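Local atomic coordinates of predicted HD superfamily hydrolase (PDB entry 2PQ7), a protein that binds a pair of iron ions in an all-helical HD domain and is probably a metal-dependent hydrolase of unidentified substrate. Residues Q57-R70 with F101-R113. Residues are numbered along the deposited sequence; the frame is centred on the assembly and turned at random.
Sequences QKAIIAALLHDIKR and FVAEVSKAIRSHR. With FE (Fe (III) ion), chain B; FE (Fe (III) ion), chain C; PO4 (phosphate ion), chain E; PO4 (phosphate ion), chain F.
Lys58 lies over Phe101 and ends at Glu104. The helices of 57-70 and 101-113 cross at -45°, their backbones closest at Ala62-Val105 and His66-Ile109. Lys58 CB rests against Val105 CG2; its CG, anti to the carbonyl carbon (chi1 -73°), sits over the ring face of Phe101 in a CH-pi contact, 3.9 Å from the ring centroid. From there the extended chain runs past the Glu104 carboxylate: CD packs on Glu104 CD, CE nears OE1, and NZ makes a salt bridge to Glu104 OE1 at 3.0 Å, coming from above the carboxylate plane. Glu104 OE2 is hydrogen-bonded to Thr124 OG1 of helix 123-133. A methionine in place of Lys58 would probably leave Glu104 OE1 without its charged mate. Further along, Val105 CG1 meets Ala62 CB and Ile109 CD1 reaches Leu65 CB at 3.7 Å. The C-terminal ends of both helices lead to the di-iron centre of the HD domain, whose signature His66-Asp67 pair joins His37 and Asp132 on one iron, while Asp67, His80 and His112 hold the other. Asp67 bridges them, OD1 and OD2 each binding one iron. The His66 edge points at the His112 face, a T-shaped pair with planes at 82°. Each ring is held at both nitrogens: NE2 binds an iron, and ND1 donates a hydrogen bond, His66 ND1 to Ala63 O (2.7 Å) and His112 ND1 to Ile109 O (2.8 Å). Arg70 NE donates to O3 of the phosphate that bridges the two irons, at 2.9 Å.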
loop_
_atom_site.group_PDB
_atom_site.type_symbol
_atom_site.label_atom_id
_atom_site.label_comp_id
_atom_site.label_asym_id
_atom_site.label_seq_id
_atom_site.Cartn_x
_atom_site.Cartn_y
_atom_site.Cartn_z
ATOM N N GLN A 57 -31.973 4.780 -3.564
ATOM C CA GLN A 57 -32.544 3.531 -3.107
ATOM C C GLN A 57 -32.199 2.394 -4.094
ATOM O O GLN A 57 -31.763 1.332 -3.673
ATOM C CB GLN A 57 -34.056 3.632 -2.887
ATOM C CG GLN A 57 -34.433 4.653 -1.793
ATOM C CD GLN A 57 -35.883 4.603 -1.392
ATOM O OE1 GLN A 57 -36.664 3.796 -1.894
ATOM N NE2 GLN A 57 -36.252 5.456 -0.426
ATOM N N LYS A 58 -32.469 2.651 -5.369
ATOM C CA LYS A 58 -32.141 1.652 -6.408
ATOM C C LYS A 58 -30.634 1.325 -6.445
ATOM O O LYS A 58 -30.291 0.183 -6.471
ATOM C CB LYS A 58 -32.605 2.137 -7.791
ATOM C CG LYS A 58 -34.112 2.115 -8.039
ATOM C CD LYS A 58 -34.512 2.754 -9.406
ATOM C CE LYS A 58 -36.012 2.765 -9.616
ATOM N NZ LYS A 58 -36.403 3.544 -10.810
ATOM N N ALA A 59 -29.797 2.351 -6.382
ATOM C CA ALA A 59 -28.356 2.195 -6.457
ATOM C C ALA A 59 -27.781 1.386 -5.309
ATOM O O ALA A 59 -27.018 0.464 -5.499
ATOM C CB ALA A 59 -27.731 3.551 -6.577
ATOM N N ILE A 60 -28.214 1.720 -4.087
ATOM C CA ILE A 60 -27.765 1.029 -2.904
ATOM C C ILE A 60 -28.171 -0.434 -2.871
ATOM O O ILE A 60 -27.351 -1.302 -2.570
ATOM C CB ILE A 60 -28.346 1.715 -1.639
ATOM C CG1 ILE A 60 -27.668 3.063 -1.457
ATOM C CG2 ILE A 60 -28.202 0.867 -0.392
ATOM C CD1 ILE A 60 -26.127 2.991 -1.233
ATOM N N ILE A 61 -29.455 -0.667 -3.141
ATOM C CA ILE A 61 -29.998 -2.020 -3.127
ATOM C C ILE A 61 -29.343 -2.864 -4.228
ATOM O O ILE A 61 -28.948 -4.000 -3.966
ATOM C CB ILE A 61 -31.528 -2.028 -3.126
ATOM C CG1 ILE A 61 -32.017 -1.449 -1.754
ATOM C CG2 ILE A 61 -32.077 -3.409 -3.337
ATOM C CD1 ILE A 61 -33.487 -1.259 -1.693
ATOM N N ALA A 62 -29.178 -2.263 -5.397
ATOM C CA ALA A 62 -28.534 -3.024 -6.443
ATOM C C ALA A 62 -27.078 -3.384 -6.063
ATOM O O ALA A 62 -26.618 -4.489 -6.277
ATOM C CB ALA A 62 -28.538 -2.208 -7.632
ATOM N N ALA A 63 -26.343 -2.433 -5.494
ATOM C CA ALA A 63 -24.994 -2.703 -5.022
ATOM C C ALA A 63 -24.946 -3.788 -3.957
ATOM O O ALA A 63 -24.085 -4.648 -3.981
ATOM C CB ALA A 63 -24.379 -1.438 -4.472
ATOM N N LEU A 64 -25.857 -3.709 -2.989
ATOM C CA LEU A 64 -25.881 -4.741 -1.929
ATOM C C LEU A 64 -26.146 -6.139 -2.470
ATOM O O LEU A 64 -25.574 -7.122 -2.016
ATOM C CB LEU A 64 -26.893 -4.376 -0.842
ATOM C CG LEU A 64 -26.362 -3.521 0.282
ATOM C CD1 LEU A 64 -27.524 -3.304 1.218
ATOM C CD2 LEU A 64 -25.201 -4.310 0.980
ATOM N N LEU A 65 -27.048 -6.219 -3.450
ATOM C CA LEU A 65 -27.431 -7.514 -4.001
ATOM C C LEU A 65 -26.623 -8.005 -5.200
ATOM O O LEU A 65 -26.711 -9.181 -5.543
ATOM C CB LEU A 65 -28.894 -7.493 -4.414
ATOM C CG LEU A 65 -29.855 -7.380 -3.240
ATOM C CD1 LEU A 65 -31.276 -7.194 -3.769
ATOM C CD2 LEU A 65 -29.754 -8.539 -2.300
ATOM N N HIS A 66 -25.768 -7.157 -5.746
ATOM C CA HIS A 66 -25.226 -7.495 -7.091
ATOM C C HIS A 66 -24.384 -8.767 -7.125
ATOM O O HIS A 66 -24.434 -9.483 -8.086
ATOM C CB HIS A 66 -24.483 -6.332 -7.725
ATOM C CG HIS A 66 -23.061 -6.192 -7.296
ATOM N ND1 HIS A 66 -22.692 -5.751 -6.052
ATOM C CD2 HIS A 66 -21.910 -6.423 -7.972
ATOM C CE1 HIS A 66 -21.369 -5.742 -5.966
ATOM N NE2 HIS A 66 -20.867 -6.153 -7.127
ATOM N N ASP A 67 -23.634 -9.036 -6.065
ATOM C CA ASP A 67 -22.811 -10.235 -5.973
ATOM C C ASP A 67 -23.334 -11.254 -4.934
ATOM O O ASP A 67 -22.552 -12.123 -4.501
ATOM C CB ASP A 67 -21.392 -9.831 -5.636
ATOM C CG ASP A 67 -20.623 -9.295 -6.844
ATOM O OD1 ASP A 67 -20.951 -9.539 -8.041
ATOM O OD2 ASP A 67 -19.579 -8.619 -6.602
ATOM N N ILE A 68 -24.634 -11.180 -4.591
ATOM C CA ILE A 68 -25.161 -12.051 -3.553
ATOM C C ILE A 68 -25.121 -13.522 -3.966
ATOM O O ILE A 68 -25.016 -14.392 -3.112
ATOM C CB ILE A 68 -26.540 -11.610 -3.062
ATOM C CG1 ILE A 68 -26.796 -12.162 -1.631
ATOM C CG2 ILE A 68 -27.668 -12.005 -4.038
ATOM C CD1 ILE A 68 -28.129 -11.808 -1.057
ATOM N N LYS A 69 -25.040 -13.787 -5.285
ATOM C CA LYS A 69 -24.965 -15.142 -5.763
ATOM C C LYS A 69 -23.535 -15.522 -6.158
ATOM O O LYS A 69 -23.307 -16.577 -6.793
ATOM C CB LYS A 69 -25.982 -15.399 -6.863
ATOM C CG LYS A 69 -27.398 -15.456 -6.389
ATOM C CD LYS A 69 -27.691 -16.787 -5.705
ATOM C CE LYS A 69 -29.120 -16.762 -5.201
ATOM N NZ LYS A 69 -29.503 -18.083 -4.661
ATOM N N ARG A 70 -22.568 -14.725 -5.754
ATOM C CA ARG A 70 -21.160 -15.094 -6.005
ATOM C C ARG A 70 -20.773 -16.396 -5.298
ATOM O O ARG A 70 -20.135 -17.258 -5.886
ATOM C CB ARG A 70 -20.176 -13.982 -5.619
ATOM C CG ARG A 70 -19.710 -13.150 -6.732
ATOM C CD ARG A 70 -18.680 -13.887 -7.527
ATOM N NE ARG A 70 -18.148 -13.068 -8.600
ATOM C CZ ARG A 70 -17.308 -13.509 -9.526
ATOM N NH1 ARG A 70 -16.908 -14.768 -9.519
ATOM N NH2 ARG A 70 -16.885 -12.683 -10.477
ATOM N N PHE A 101 -39.539 -0.629 -9.852
ATOM C CA PHE A 101 -38.338 -0.553 -9.049
ATOM C C PHE A 101 -37.595 -1.869 -9.135
ATOM O O PHE A 101 -36.357 -1.931 -9.348
ATOM C CB PHE A 101 -38.717 -0.281 -7.570
ATOM C CG PHE A 101 -37.557 -0.120 -6.651
ATOM C CD1 PHE A 101 -36.880 -1.202 -6.160
ATOM C CD2 PHE A 101 -37.198 1.146 -6.204
ATOM C CE1 PHE A 101 -35.808 -1.054 -5.266
ATOM C CE2 PHE A 101 -36.169 1.290 -5.327
ATOM C CZ PHE A 101 -35.479 0.219 -4.865
ATOM N N VAL A 102 -38.323 -2.941 -8.841
ATOM C CA VAL A 102 -37.725 -4.279 -8.856
ATOM C C VAL A 102 -37.135 -4.625 -10.245
ATOM O O VAL A 102 -36.032 -5.185 -10.324
ATOM C CB VAL A 102 -38.747 -5.343 -8.403
ATOM C CG1 VAL A 102 -38.186 -6.715 -8.531
ATOM C CG2 VAL A 102 -39.266 -5.049 -6.965
ATOM N N ALA A 103 -37.832 -4.290 -11.326
ATOM C CA ALA A 103 -37.319 -4.607 -12.668
ATOM C C ALA A 103 -36.025 -3.861 -12.915
ATOM O O ALA A 103 -35.098 -4.403 -13.495
ATOM C CB ALA A 103 -38.338 -4.278 -13.691
ATOM N N GLU A 104 -35.933 -2.631 -12.491
ATOM C CA GLU A 104 -34.729 -1.851 -12.756
ATOM C C GLU A 104 -33.545 -2.414 -11.970
ATOM O O GLU A 104 -32.423 -2.515 -12.472
ATOM C CB GLU A 104 -34.904 -0.331 -12.472
ATOM C CG GLU A 104 -33.607 0.462 -12.696
ATOM C CD GLU A 104 -33.797 1.955 -12.873
ATOM O OE1 GLU A 104 -34.936 2.380 -13.132
ATOM O OE2 GLU A 104 -32.789 2.711 -12.792
ATOM N N VAL A 105 -33.752 -2.671 -10.694
ATOM C CA VAL A 105 -32.693 -3.241 -9.880
ATOM C C VAL A 105 -32.247 -4.588 -10.427
ATOM O O VAL A 105 -31.023 -4.868 -10.500
ATOM C CB VAL A 105 -33.100 -3.371 -8.378
ATOM C CG1 VAL A 105 -32.079 -4.161 -7.568
ATOM C CG2 VAL A 105 -33.295 -1.997 -7.787
ATOM N N SER A 106 -33.215 -5.438 -10.756
ATOM C CA SER A 106 -32.895 -6.756 -11.276
ATOM C C SER A 106 -32.080 -6.671 -12.601
ATOM O O SER A 106 -31.067 -7.369 -12.719
ATOM C CB SER A 106 -34.160 -7.600 -11.433
ATOM O OG SER A 106 -34.801 -7.799 -10.174
ATOM N N LYS A 107 -32.476 -5.789 -13.524
ATOM C CA LYS A 107 -31.807 -5.634 -14.812
ATOM C C LYS A 107 -30.416 -5.106 -14.527
ATOM O O LYS A 107 -29.425 -5.493 -15.200
ATOM C CB LYS A 107 -32.579 -4.646 -15.680
ATOM C CG LYS A 107 -31.976 -4.496 -17.089
ATOM C CD LYS A 107 -32.833 -3.526 -18.009
ATOM N N ALA A 108 -30.253 -4.203 -13.576
ATOM C CA ALA A 108 -28.931 -3.683 -13.276
ATOM C C ALA A 108 -28.000 -4.783 -12.840
ATOM O O ALA A 108 -26.835 -4.848 -13.229
ATOM C CB ALA A 108 -29.020 -2.601 -12.195
ATOM N N ILE A 109 -28.473 -5.679 -12.005
ATOM C CA ILE A 109 -27.640 -6.767 -11.539
ATOM C C ILE A 109 -27.333 -7.703 -12.690
ATOM O O ILE A 109 -26.224 -8.207 -12.857
ATOM C CB ILE A 109 -28.349 -7.525 -10.398
ATOM C CG1 ILE A 109 -28.498 -6.584 -9.173
ATOM C CG2 ILE A 109 -27.616 -8.860 -10.038
ATOM C CD1 ILE A 109 -29.405 -7.139 -8.066
ATOM N N ARG A 110 -28.348 -7.951 -13.491
ATOM C CA ARG A 110 -28.186 -8.859 -14.617
ATOM C C ARG A 110 -27.119 -8.400 -15.581
ATOM O O ARG A 110 -26.425 -9.233 -16.193
ATOM C CB ARG A 110 -29.504 -9.001 -15.349
ATOM C CG ARG A 110 -29.519 -10.054 -16.452
ATOM C CD ARG A 110 -30.881 -10.127 -17.089
ATOM N NE ARG A 110 -31.897 -10.509 -16.120
ATOM C CZ ARG A 110 -32.334 -11.747 -15.892
ATOM N NH1 ARG A 110 -31.859 -12.794 -16.584
ATOM N NH2 ARG A 110 -33.278 -11.931 -14.952
ATOM N N SER A 111 -26.976 -7.085 -15.721
ATOM C CA SER A 111 -26.046 -6.477 -16.683
ATOM C C SER A 111 -24.660 -6.129 -16.159
ATOM O O SER A 111 -23.797 -5.676 -16.923
ATOM C CB SER A 111 -26.656 -5.168 -17.210
ATOM O OG SER A 111 -27.963 -5.370 -17.690
ATOM N N HIS A 112 -24.414 -6.310 -14.865
ATOM C CA HIS A 112 -23.207 -5.762 -14.266
ATOM C C HIS A 112 -21.827 -6.268 -14.670
ATOM O O HIS A 112 -20.869 -5.537 -14.483
ATOM C CB HIS A 112 -23.325 -5.694 -12.727
ATOM C CG HIS A 112 -22.885 -6.939 -12.003
ATOM N ND1 HIS A 112 -23.742 -7.962 -11.667
ATOM C CD2 HIS A 112 -21.674 -7.277 -11.496
ATOM C CE1 HIS A 112 -23.066 -8.894 -11.013
ATOM N NE2 HIS A 112 -21.804 -8.500 -10.887
ATOM N N ARG A 113 -21.738 -7.460 -15.215
ATOM C CA ARG A 113 -20.417 -7.950 -15.652
ATOM C C ARG A 113 -19.959 -7.330 -16.979
ATOM O O ARG A 113 -20.809 -6.981 -17.810
ATOM C CB ARG A 113 -20.389 -9.452 -15.825
ATOM C CG ARG A 113 -20.740 -10.283 -14.650
ATOM C CD ARG A 113 -19.665 -11.384 -14.530
ATOM N NE ARG A 113 -20.192 -12.734 -14.478
ATOM C CZ ARG A 113 -19.494 -13.791 -14.067
ATOM N NH1 ARG A 113 -18.236 -13.666 -13.629
ATOM N NH2 ARG A 113 -20.065 -14.989 -14.068
HETATM FE FE FE B . -20.091 -9.429 -9.846
HETATM FE FE FE C . -18.837 -6.932 -7.627
HETATM P P PO4 E . -17.063 -9.615 -8.500
HETATM O O1 PO4 E . -15.923 -9.945 -9.429
HETATM O O2 PO4 E . -16.774 -10.321 -7.164
HETATM O O3 PO4 E . -18.336 -10.206 -9.111
HETATM O O4 PO4 E . -17.033 -8.119 -8.198
HETATM P P PO4 F . -17.789 -9.283 -12.226
HETATM O O1 PO4 F . -16.977 -10.570 -12.283
HETATM O O2 PO4 F . -17.090 -8.241 -11.375
HETATM O O3 PO4 F . -19.191 -9.537 -11.706
HETATM O O4 PO4 F . -17.885 -8.776 -13.644
HETATM O O HOH W 1 -19.418 -7.576 -9.511
#